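Local structure of racemase, putative (Roseobacter denitrificans, 3TCS) at residues 23-28 against 105-110; 228-233 against 243-248; 233-236 against 240-243. The protein probably acts as a magnesium-dependent racemase or hydro-lyase of the mandelate racemase/muconate lactonizing enzyme family and binds D-alanine directly to its magnesium. All blocks are in the same frame, centred on the assembly; numbering follows the deposited sequence.

Contact 1: 23-28 against 105-110; sequences MKLKAI and AGVDTA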
loop_
_atom_site.group_PDB
_atom_site.type_symbol
_atom_site.label_atom_id
_atom_site.label_comp_id
_atom_site.label_asym_id
_atom_site.label_seq_id
_atom_site.Cartn_x
_atom_site.Cartn_y
_atom_site.Cartn_z
ATOM N N MET B 23 -14.443 -24.650 12.555
ATOM C CA MET B 23 -13.379 -23.668 12.415
ATOM C C MET B 23 -12.910 -23.498 10.969
ATOM O O MET B 23 -11.835 -22.956 10.722
ATOM C CB MET B 23 -12.201 -24.079 13.299
ATOM C CG MET B 23 -12.576 -24.354 14.754
ATOM S SD MET B 23 -12.792 -22.860 15.755
ATOM C CE MET B 23 -14.560 -22.646 15.722
ATOM N N LYS B 24 -13.703 -23.973 10.018
ATOM C CA LYS B 24 -13.343 -23.838 8.610
ATOM C C LYS B 24 -14.356 -22.970 7.881
ATOM O O LYS B 24 -15.558 -23.226 7.939
ATOM C CB LYS B 24 -13.248 -25.207 7.937
ATOM C CG LYS B 24 -11.907 -25.890 8.147
ATOM C CD LYS B 24 -11.810 -27.180 7.349
ATOM C CE LYS B 24 -10.403 -27.753 7.409
ATOM N NZ LYS B 24 -9.946 -27.961 8.812
ATOM N N LEU B 25 -13.866 -21.938 7.198
ATOM C CA LEU B 25 -14.751 -21.036 6.476
ATOM C C LEU B 25 -15.338 -21.654 5.221
ATOM O O LEU B 25 -14.633 -22.233 4.392
ATOM C CB LEU B 25 -14.032 -19.730 6.123
ATOM C CG LEU B 25 -13.822 -18.760 7.288
ATOM C CD1 LEU B 25 -13.330 -17.425 6.749
ATOM C CD2 LEU B 25 -15.126 -18.570 8.050
ATOM N N LYS B 26 -16.650 -21.518 5.103
ATOM C CA LYS B 26 -17.401 -22.043 3.979
ATOM C C LYS B 26 -17.733 -20.908 3.018
ATOM O O LYS B 26 -17.718 -21.086 1.800
ATOM C CB LYS B 26 -18.685 -22.688 4.505
ATOM C CG LYS B 26 -19.658 -23.190 3.467
ATOM C CD LYS B 26 -20.904 -23.721 4.162
ATOM C CE LYS B 26 -21.925 -24.274 3.181
ATOM N NZ LYS B 26 -23.128 -24.788 3.910
ATOM N N ALA B 27 -18.016 -19.732 3.571
ATOM C CA ALA B 27 -18.375 -18.588 2.748
ATOM C C ALA B 27 -18.018 -17.236 3.352
ATOM O O ALA B 27 -17.920 -17.084 4.572
ATOM C CB ALA B 27 -19.865 -18.622 2.460
ATOM N N ILE B 28 -17.830 -16.264 2.467
ATOM C CA ILE B 28 -17.532 -14.887 2.844
ATOM C C ILE B 28 -18.394 -14.022 1.938
ATOM O O ILE B 28 -18.290 -14.100 0.711
ATOM C CB ILE B 28 -16.053 -14.525 2.619
ATOM C CG1 ILE B 28 -15.161 -15.424 3.472
ATOM C CG2 ILE B 28 -15.820 -13.060 2.998
ATOM C CD1 ILE B 28 -13.688 -15.275 3.184
ATOM N N ALA B 105 -9.238 -6.807 7.023
ATOM C CA ALA B 105 -9.844 -6.367 8.275
ATOM C C ALA B 105 -11.304 -6.796 8.389
ATOM O O ALA B 105 -11.789 -7.094 9.481
ATOM C CB ALA B 105 -9.733 -4.848 8.407
ATOM N N GLY B 106 -11.998 -6.818 7.258
ATOM C CA GLY B 106 -13.398 -7.203 7.257
ATOM C C GLY B 106 -13.598 -8.670 7.585
ATOM O O GLY B 106 -14.531 -9.037 8.304
ATOM N N VAL B 107 -12.729 -9.525 7.054
ATOM C CA VAL B 107 -12.861 -10.949 7.336
ATOM C C VAL B 107 -12.433 -11.213 8.777
ATOM O O VAL B 107 -13.065 -11.992 9.491
ATOM C CB VAL B 107 -12.005 -11.799 6.375
ATOM C CG1 VAL B 107 -12.197 -13.282 6.692
ATOM C CG2 VAL B 107 -12.407 -11.513 4.930
ATOM N N ASP B 108 -11.361 -10.545 9.201
ATOM C CA ASP B 108 -10.849 -10.691 10.560
ATOM C C ASP B 108 -11.901 -10.314 11.603
ATOM O O ASP B 108 -12.189 -11.090 12.513
ATOM C CB ASP B 108 -9.606 -9.815 10.751
ATOM C CG ASP B 108 -9.253 -9.604 12.221
ATOM O OD1 ASP B 108 -8.233 -10.157 12.682
ATOM O OD2 ASP B 108 -10.001 -8.882 12.919
ATOM N N THR B 109 -12.481 -9.127 11.470
ATOM C CA THR B 109 -13.470 -8.693 12.445
ATOM C C THR B 109 -14.725 -9.558 12.442
ATOM O O THR B 109 -15.350 -9.729 13.485
ATOM C CB THR B 109 -13.838 -7.196 12.268
ATOM O OG1 THR B 109 -14.255 -6.943 10.924
ATOM C CG2 THR B 109 -12.627 -6.320 12.602
ATOM N N ALA B 110 -15.089 -10.119 11.290
ATOM C CA ALA B 110 -16.268 -10.990 11.222
ATOM C C ALA B 110 -15.966 -12.295 11.966
ATOM O O ALA B 110 -16.839 -12.884 12.610
ATOM C CB ALA B 110 -16.628 -11.288 9.761
#
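V107 on helix 98-119 meets L25 and I28 of strand 25-32, a strand-on-helix contact inside the capping domain that precedes the barrel in this family. The two methyls of V107 divide the work. CG1 meets CD1 of L25 at 4.3 Å, and CG2 meets CG2 of I28 at 4.2 Å. With CG1 of V107 anti to the backbone N (chi1 -179°), CG1 is turned to L25 and CG2 to I28. L25 and I28 both direct CB at the helix although they are three positions apart, where regular alternation would put them on opposite faces of the strand. The classic beta bulge at K26 and A27, both facing T42, accounts for this. The apolar interface is modest, 99 Å² in all, and the nearest CA pair, I28 and V107, is 7.6 Å apart; L65 of helix 58-73 packs on both I28 and V107. Within the same helix, in the turn that spans V107, the carbonyl of A105 takes two donors from T109. T109 OG1 lies 2.9 Å from A105 O with a C=O...donor angle of 141°, and T109 N reaches that same oxygen from the opposite face of the carbonyl plane.

Contact 2: 228-233 against 243-248; sequences CHFEEP and KQVTDA. With MG (magnesium ion), chain J; MG (magnesium ion), chain K; DAL (D-alanine), chain L.
V245 of helix 239-248 bears on P233 and F230, on and just beyond strand 229-231. Its CG1 touches CG of P233 at 4.1 Å and, obliquely to the ring, CE2 of F230 at 4.4 Å. The side chains of P233 and V245 pass alongside one another, pointing opposite ways, while CB of P233 lies over one face of the F230 ring, toward its rim. Between F230 and P233 in sequence, E231 runs to the active-site magnesium. From CB its chain continues with CG anti to the backbone N (chi1 -168°) and stays extended. CG is 3.7 Å from the magnesium, CD closes to 3.0 Å, and OE2 binds the metal at 2.0 Å. D205, E257, a water and the N and O of D-alanine complete six ligands. The other oxygen, OE1, accepts H229 NE2 at 2.9 Å in a nearly straight bond (172°) that arrives on the anti side, 20° out of the carboxylate plane. A salt bridge from K167 to OE1 further fixes the rotation of the group. On the helix, T246 O binds a second magnesium at 2.0 Å, with L249 O and four waters. The whole belongs to a beta-alpha-beta unit of the barrel: strand 229-231 runs parallel between strands 201-205 and 252-255, with helix 239-248 outside it and helix 212-224 alongside, touching F230 through L222 and P233 through A215.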
loop_
_atom_site.group_PDB
_atom_site.type_symbol
_atom_site.label_atom_id
_atom_site.label_comp_id
_atom_site.label_asym_id
_atom_site.label_seq_id
_atom_site.Cartn_x
_atom_site.Cartn_y
_atom_site.Cartn_z
ATOM N N CYS B 228 -2.347 18.149 26.158
ATOM C CA CYS B 228 -1.584 16.960 26.535
ATOM C C CYS B 228 -1.376 15.960 25.407
ATOM O O CYS B 228 -0.822 14.888 25.634
ATOM C CB CYS B 228 -2.299 16.244 27.678
ATOM S SG CYS B 228 -3.935 15.609 27.211
ATOM N N HIS B 229 -1.767 16.323 24.191
ATOM C CA HIS B 229 -1.684 15.387 23.073
ATOM C C HIS B 229 -1.506 16.143 21.748
ATOM O O HIS B 229 -2.362 16.928 21.365
ATOM C CB HIS B 229 -2.989 14.573 23.126
ATOM C CG HIS B 229 -3.173 13.581 22.023
ATOM N ND1 HIS B 229 -3.352 12.237 22.270
ATOM C CD2 HIS B 229 -3.372 13.747 20.695
ATOM C CE1 HIS B 229 -3.664 11.622 21.145
ATOM N NE2 HIS B 229 -3.685 12.515 20.173
ATOM N N PHE B 230 -0.377 15.916 21.078
ATOM C CA PHE B 230 -0.055 16.567 19.803
ATOM C C PHE B 230 0.064 15.466 18.749
ATOM O O PHE B 230 1.092 14.786 18.644
ATOM C CB PHE B 230 1.265 17.341 19.944
ATOM C CG PHE B 230 1.591 18.241 18.773
ATOM C CD1 PHE B 230 0.666 18.473 17.760
ATOM C CD2 PHE B 230 2.826 18.878 18.708
ATOM C CE1 PHE B 230 0.968 19.330 16.697
ATOM C CE2 PHE B 230 3.141 19.735 17.656
ATOM C CZ PHE B 230 2.213 19.963 16.648
ATOM N N GLU B 231 -0.992 15.306 17.959
ATOM C CA GLU B 231 -1.043 14.245 16.962
ATOM C C GLU B 231 -0.573 14.561 15.548
ATOM O O GLU B 231 -0.905 15.606 14.981
ATOM C CB GLU B 231 -2.471 13.695 16.903
ATOM C CG GLU B 231 -2.628 12.402 16.115
ATOM C CD GLU B 231 -3.996 11.769 16.334
ATOM O OE1 GLU B 231 -4.563 11.963 17.429
ATOM O OE2 GLU B 231 -4.491 11.065 15.430
ATOM N N GLU B 232 0.197 13.622 14.996
ATOM C CA GLU B 232 0.721 13.693 13.633
ATOM C C GLU B 232 1.208 15.086 13.242
ATOM O O GLU B 232 0.698 15.703 12.302
ATOM C CB GLU B 232 -0.363 13.217 12.662
ATOM C CG GLU B 232 0.160 12.713 11.333
ATOM C CD GLU B 232 -0.944 12.103 10.485
ATOM O OE1 GLU B 232 -1.623 11.182 10.981
ATOM O OE2 GLU B 232 -1.131 12.542 9.329
ATOM N N PRO B 233 2.216 15.599 13.959
ATOM C CA PRO B 233 2.745 16.930 13.659
ATOM C C PRO B 233 3.359 17.064 12.269
ATOM O O PRO B 233 3.190 18.092 11.611
ATOM C CB PRO B 233 3.773 17.150 14.766
ATOM C CG PRO B 233 4.248 15.761 15.070
ATOM C CD PRO B 233 2.958 14.973 15.066
ATOM N N LYS B 243 10.032 12.096 14.980
ATOM C CA LYS B 243 10.886 11.811 16.123
ATOM C C LYS B 243 11.577 13.069 16.647
ATOM O O LYS B 243 11.750 13.230 17.852
ATOM C CB LYS B 243 11.932 10.756 15.744
ATOM C CG LYS B 243 12.937 10.445 16.846
ATOM C CD LYS B 243 13.868 9.318 16.420
ATOM C CE LYS B 243 15.056 9.177 17.359
ATOM N NZ LYS B 243 14.667 8.762 18.731
ATOM N N GLN B 244 11.969 13.957 15.739
ATOM C CA GLN B 244 12.636 15.198 16.129
ATOM C C GLN B 244 11.703 16.016 17.016
ATOM O O GLN B 244 12.120 16.592 18.020
ATOM C CB GLN B 244 13.001 16.013 14.888
ATOM C CG GLN B 244 13.985 17.136 15.162
ATOM C CD GLN B 244 14.184 18.034 13.962
ATOM O OE1 GLN B 244 14.235 17.564 12.822
ATOM N NE2 GLN B 244 14.311 19.333 14.208
ATOM N N VAL B 245 10.432 16.056 16.631
ATOM C CA VAL B 245 9.421 16.789 17.381
ATOM C C VAL B 245 9.218 16.135 18.746
ATOM O O VAL B 245 9.237 16.804 19.779
ATOM C CB VAL B 245 8.083 16.814 16.610
ATOM C CG1 VAL B 245 7.039 17.616 17.389
ATOM C CG2 VAL B 245 8.299 17.425 15.231
ATOM N N THR B 246 9.016 14.823 18.743
ATOM C CA THR B 246 8.831 14.079 19.980
ATOM C C THR B 246 9.996 14.361 20.937
ATOM O O THR B 246 9.792 14.640 22.120
ATOM C CB THR B 246 8.764 12.561 19.696
ATOM O OG1 THR B 246 7.651 12.289 18.839
ATOM C CG2 THR B 246 8.613 11.769 20.985
ATOM N N ASP B 247 11.216 14.303 20.415
ATOM C CA ASP B 247 12.397 14.535 21.241
ATOM C C ASP B 247 12.505 15.959 21.779
ATOM O O ASP B 247 12.970 16.167 22.901
ATOM C CB ASP B 247 13.672 14.181 20.462
ATOM C CG ASP B 247 13.805 12.683 20.199
ATOM O OD1 ASP B 247 13.159 11.888 20.912
ATOM O OD2 ASP B 247 14.566 12.296 19.289
ATOM N N ALA B 248 12.059 16.936 20.993
ATOM C CA ALA B 248 12.140 18.340 21.398
ATOM C C ALA B 248 11.037 18.808 22.342
ATOM O O ALA B 248 11.260 19.695 23.168
ATOM C CB ALA B 248 12.155 19.232 20.161
HETATM MG MG MG J . -5.228 11.650 13.648
HETATM MG MG MG K . 9.065 14.524 24.025
HETATM N N DAL L . -7.335 11.044 14.542
HETATM C CA DAL L . -8.076 11.920 13.617
HETATM C CB DAL L . -9.532 11.486 13.521
HETATM C C DAL L . -7.460 11.858 12.261
HETATM O O DAL L . -6.325 12.176 12.106
HETATM O O HOH W 1 -3.649 12.371 12.466
HETATM O O HOH W 2 10.912 14.700 24.840
HETATM O O HOH W 3 8.225 14.214 26.096
HETATM O O HOH W 4 9.202 12.384 24.061
HETATM O O HOH W 5 6.987 14.235 23.377
#

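Contact 3: 233-236 against 240-243; sequences PCPY and AQTK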
loop_
_atom_site.group_PDB
_atom_site.type_symbol
_atom_site.label_atom_id
_atom_site.label_comp_id
_atom_site.label_asym_id
_atom_site.label_seq_id
_atom_site.Cartn_x
_atom_site.Cartn_y
_atom_site.Cartn_z
ATOM N N PRO B 233 2.216 15.599 13.959
ATOM C CA PRO B 233 2.745 16.930 13.659
ATOM C C PRO B 233 3.359 17.064 12.269
ATOM O O PRO B 233 3.190 18.092 11.611
ATOM C CB PRO B 233 3.773 17.150 14.766
ATOM C CG PRO B 233 4.248 15.761 15.070
ATOM C CD PRO B 233 2.958 14.973 15.066
ATOM N N CYS B 234 4.065 16.021 11.830
ATOM C CA CYS B 234 4.735 16.029 10.529
ATOM C C CYS B 234 4.227 14.933 9.602
ATOM O O CYS B 234 3.522 14.019 10.037
ATOM C CB CYS B 234 6.242 15.833 10.724
ATOM S SG CYS B 234 7.012 16.952 11.912
ATOM N N PRO B 235 4.575 15.011 8.303
ATOM C CA PRO B 235 4.133 13.983 7.354
ATOM C C PRO B 235 4.376 12.622 8.007
ATOM O O PRO B 235 5.500 12.306 8.401
ATOM C CB PRO B 235 5.027 14.233 6.147
ATOM C CG PRO B 235 5.137 15.743 6.152
ATOM C CD PRO B 235 5.368 16.055 7.623
ATOM N N TYR B 236 3.322 11.823 8.126
ATOM C CA TYR B 236 3.429 10.532 8.795
ATOM C C TYR B 236 4.459 9.556 8.239
ATOM O O TYR B 236 4.952 8.697 8.975
ATOM C CB TYR B 236 2.050 9.862 8.869
ATOM C CG TYR B 236 1.559 9.220 7.587
ATOM C CD1 TYR B 236 2.048 7.980 7.174
ATOM C CD2 TYR B 236 0.574 9.835 6.811
ATOM C CE1 TYR B 236 1.563 7.363 6.016
ATOM C CE2 TYR B 236 0.081 9.229 5.651
ATOM C CZ TYR B 236 0.578 7.994 5.261
ATOM O OH TYR B 236 0.076 7.388 4.128
ATOM N N ALA B 240 11.620 10.155 10.931
ATOM C CA ALA B 240 12.677 10.963 11.534
ATOM C C ALA B 240 12.202 12.373 11.898
ATOM O O ALA B 240 12.610 12.924 12.921
ATOM C CB ALA B 240 13.876 11.039 10.592
ATOM N N GLN B 241 11.352 12.958 11.060
ATOM C CA GLN B 241 10.824 14.292 11.327
ATOM C C GLN B 241 9.958 14.262 12.582
ATOM O O GLN B 241 10.097 15.102 13.473
ATOM C CB GLN B 241 9.986 14.784 10.144
ATOM C CG GLN B 241 10.801 15.300 8.968
ATOM C CD GLN B 241 9.924 15.742 7.814
ATOM O OE1 GLN B 241 8.844 16.303 8.016
ATOM N NE2 GLN B 241 10.390 15.502 6.595
ATOM N N THR B 242 9.061 13.286 12.646
ATOM C CA THR B 242 8.182 13.136 13.797
ATOM C C THR B 242 9.006 12.935 15.071
ATOM O O THR B 242 8.717 13.528 16.115
ATOM C CB THR B 242 7.241 11.928 13.607
ATOM O OG1 THR B 242 6.477 12.104 12.405
ATOM C CG2 THR B 242 6.299 11.788 14.799
ATOM N N LYS B 243 10.032 12.096 14.980
ATOM C CA LYS B 243 10.886 11.811 16.123
ATOM C C LYS B 243 11.577 13.069 16.647
ATOM O O LYS B 243 11.750 13.230 17.852
ATOM C CB LYS B 243 11.932 10.756 15.744
ATOM C CG LYS B 243 12.937 10.445 16.846
ATOM C CD LYS B 243 13.868 9.318 16.420
ATOM C CE LYS B 243 15.056 9.177 17.359
ATOM N NZ LYS B 243 14.667 8.762 18.731
HETATM O O HOH W 6 3.936 12.944 12.408
#
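C234 and Q241 face each other through like torsions: SG of C234 lies anti to its carbonyl carbon (chi1 -52°), and CG of Q241 does the same (chi1 -79°), its chain then extended and crossing P235 at a slant. As a result, Q241 OE1 reaches CD of P235 at 3.5 Å and CB of C234 at 3.8 Å, while SG of C234 lies 3.9 Å from the backbone O of Q241. These are van der Waals approaches of carbon and sulfur to oxygen. T242 CG2 approaches CG of P233 at 4.5 Å. A water joins the two segments, donating to C234 O at 2.6 Å and lying 2.7 Å from T242 OG1. This is the loop leading from strand 229-231 into helix 239-248 of the barrel, and 216 Å² is buried here. The loop is held elsewhere by S208 OG, bonded to Y236 N, and Y236 OH bonds to H93 O of the second subunit. Since no direct hydrogen bond crosses between 233-236 and 240-243, the polar link between them rests on that one bridging water, and the other approaches between the two segments are van der Waals contacts.

How the contacts relate
Contact 1 comes first along the chain and lies in the N-terminal capping domain, joining its antiparallel sheet to helix 98-119. Contacts 2 and 3 follow in the barrel domain, on the opposite side of the chain's centre: their centres are about 38 Å and 36 Å from that of contact 1, and nearest atoms stay about 18 Å and 16 Å away. The later two form one continuous patch, with centres about 8 Å apart. They share P233, K243 and helix 239-248, and V245 CG2 touches C234 SG at 3.6 Å. Contact 1 therefore belongs to the cap's own core, whereas contact 2 sets helix 239-248 against the end of the strand carrying a magnesium ligand, and contact 3 sets it against the loop connecting them.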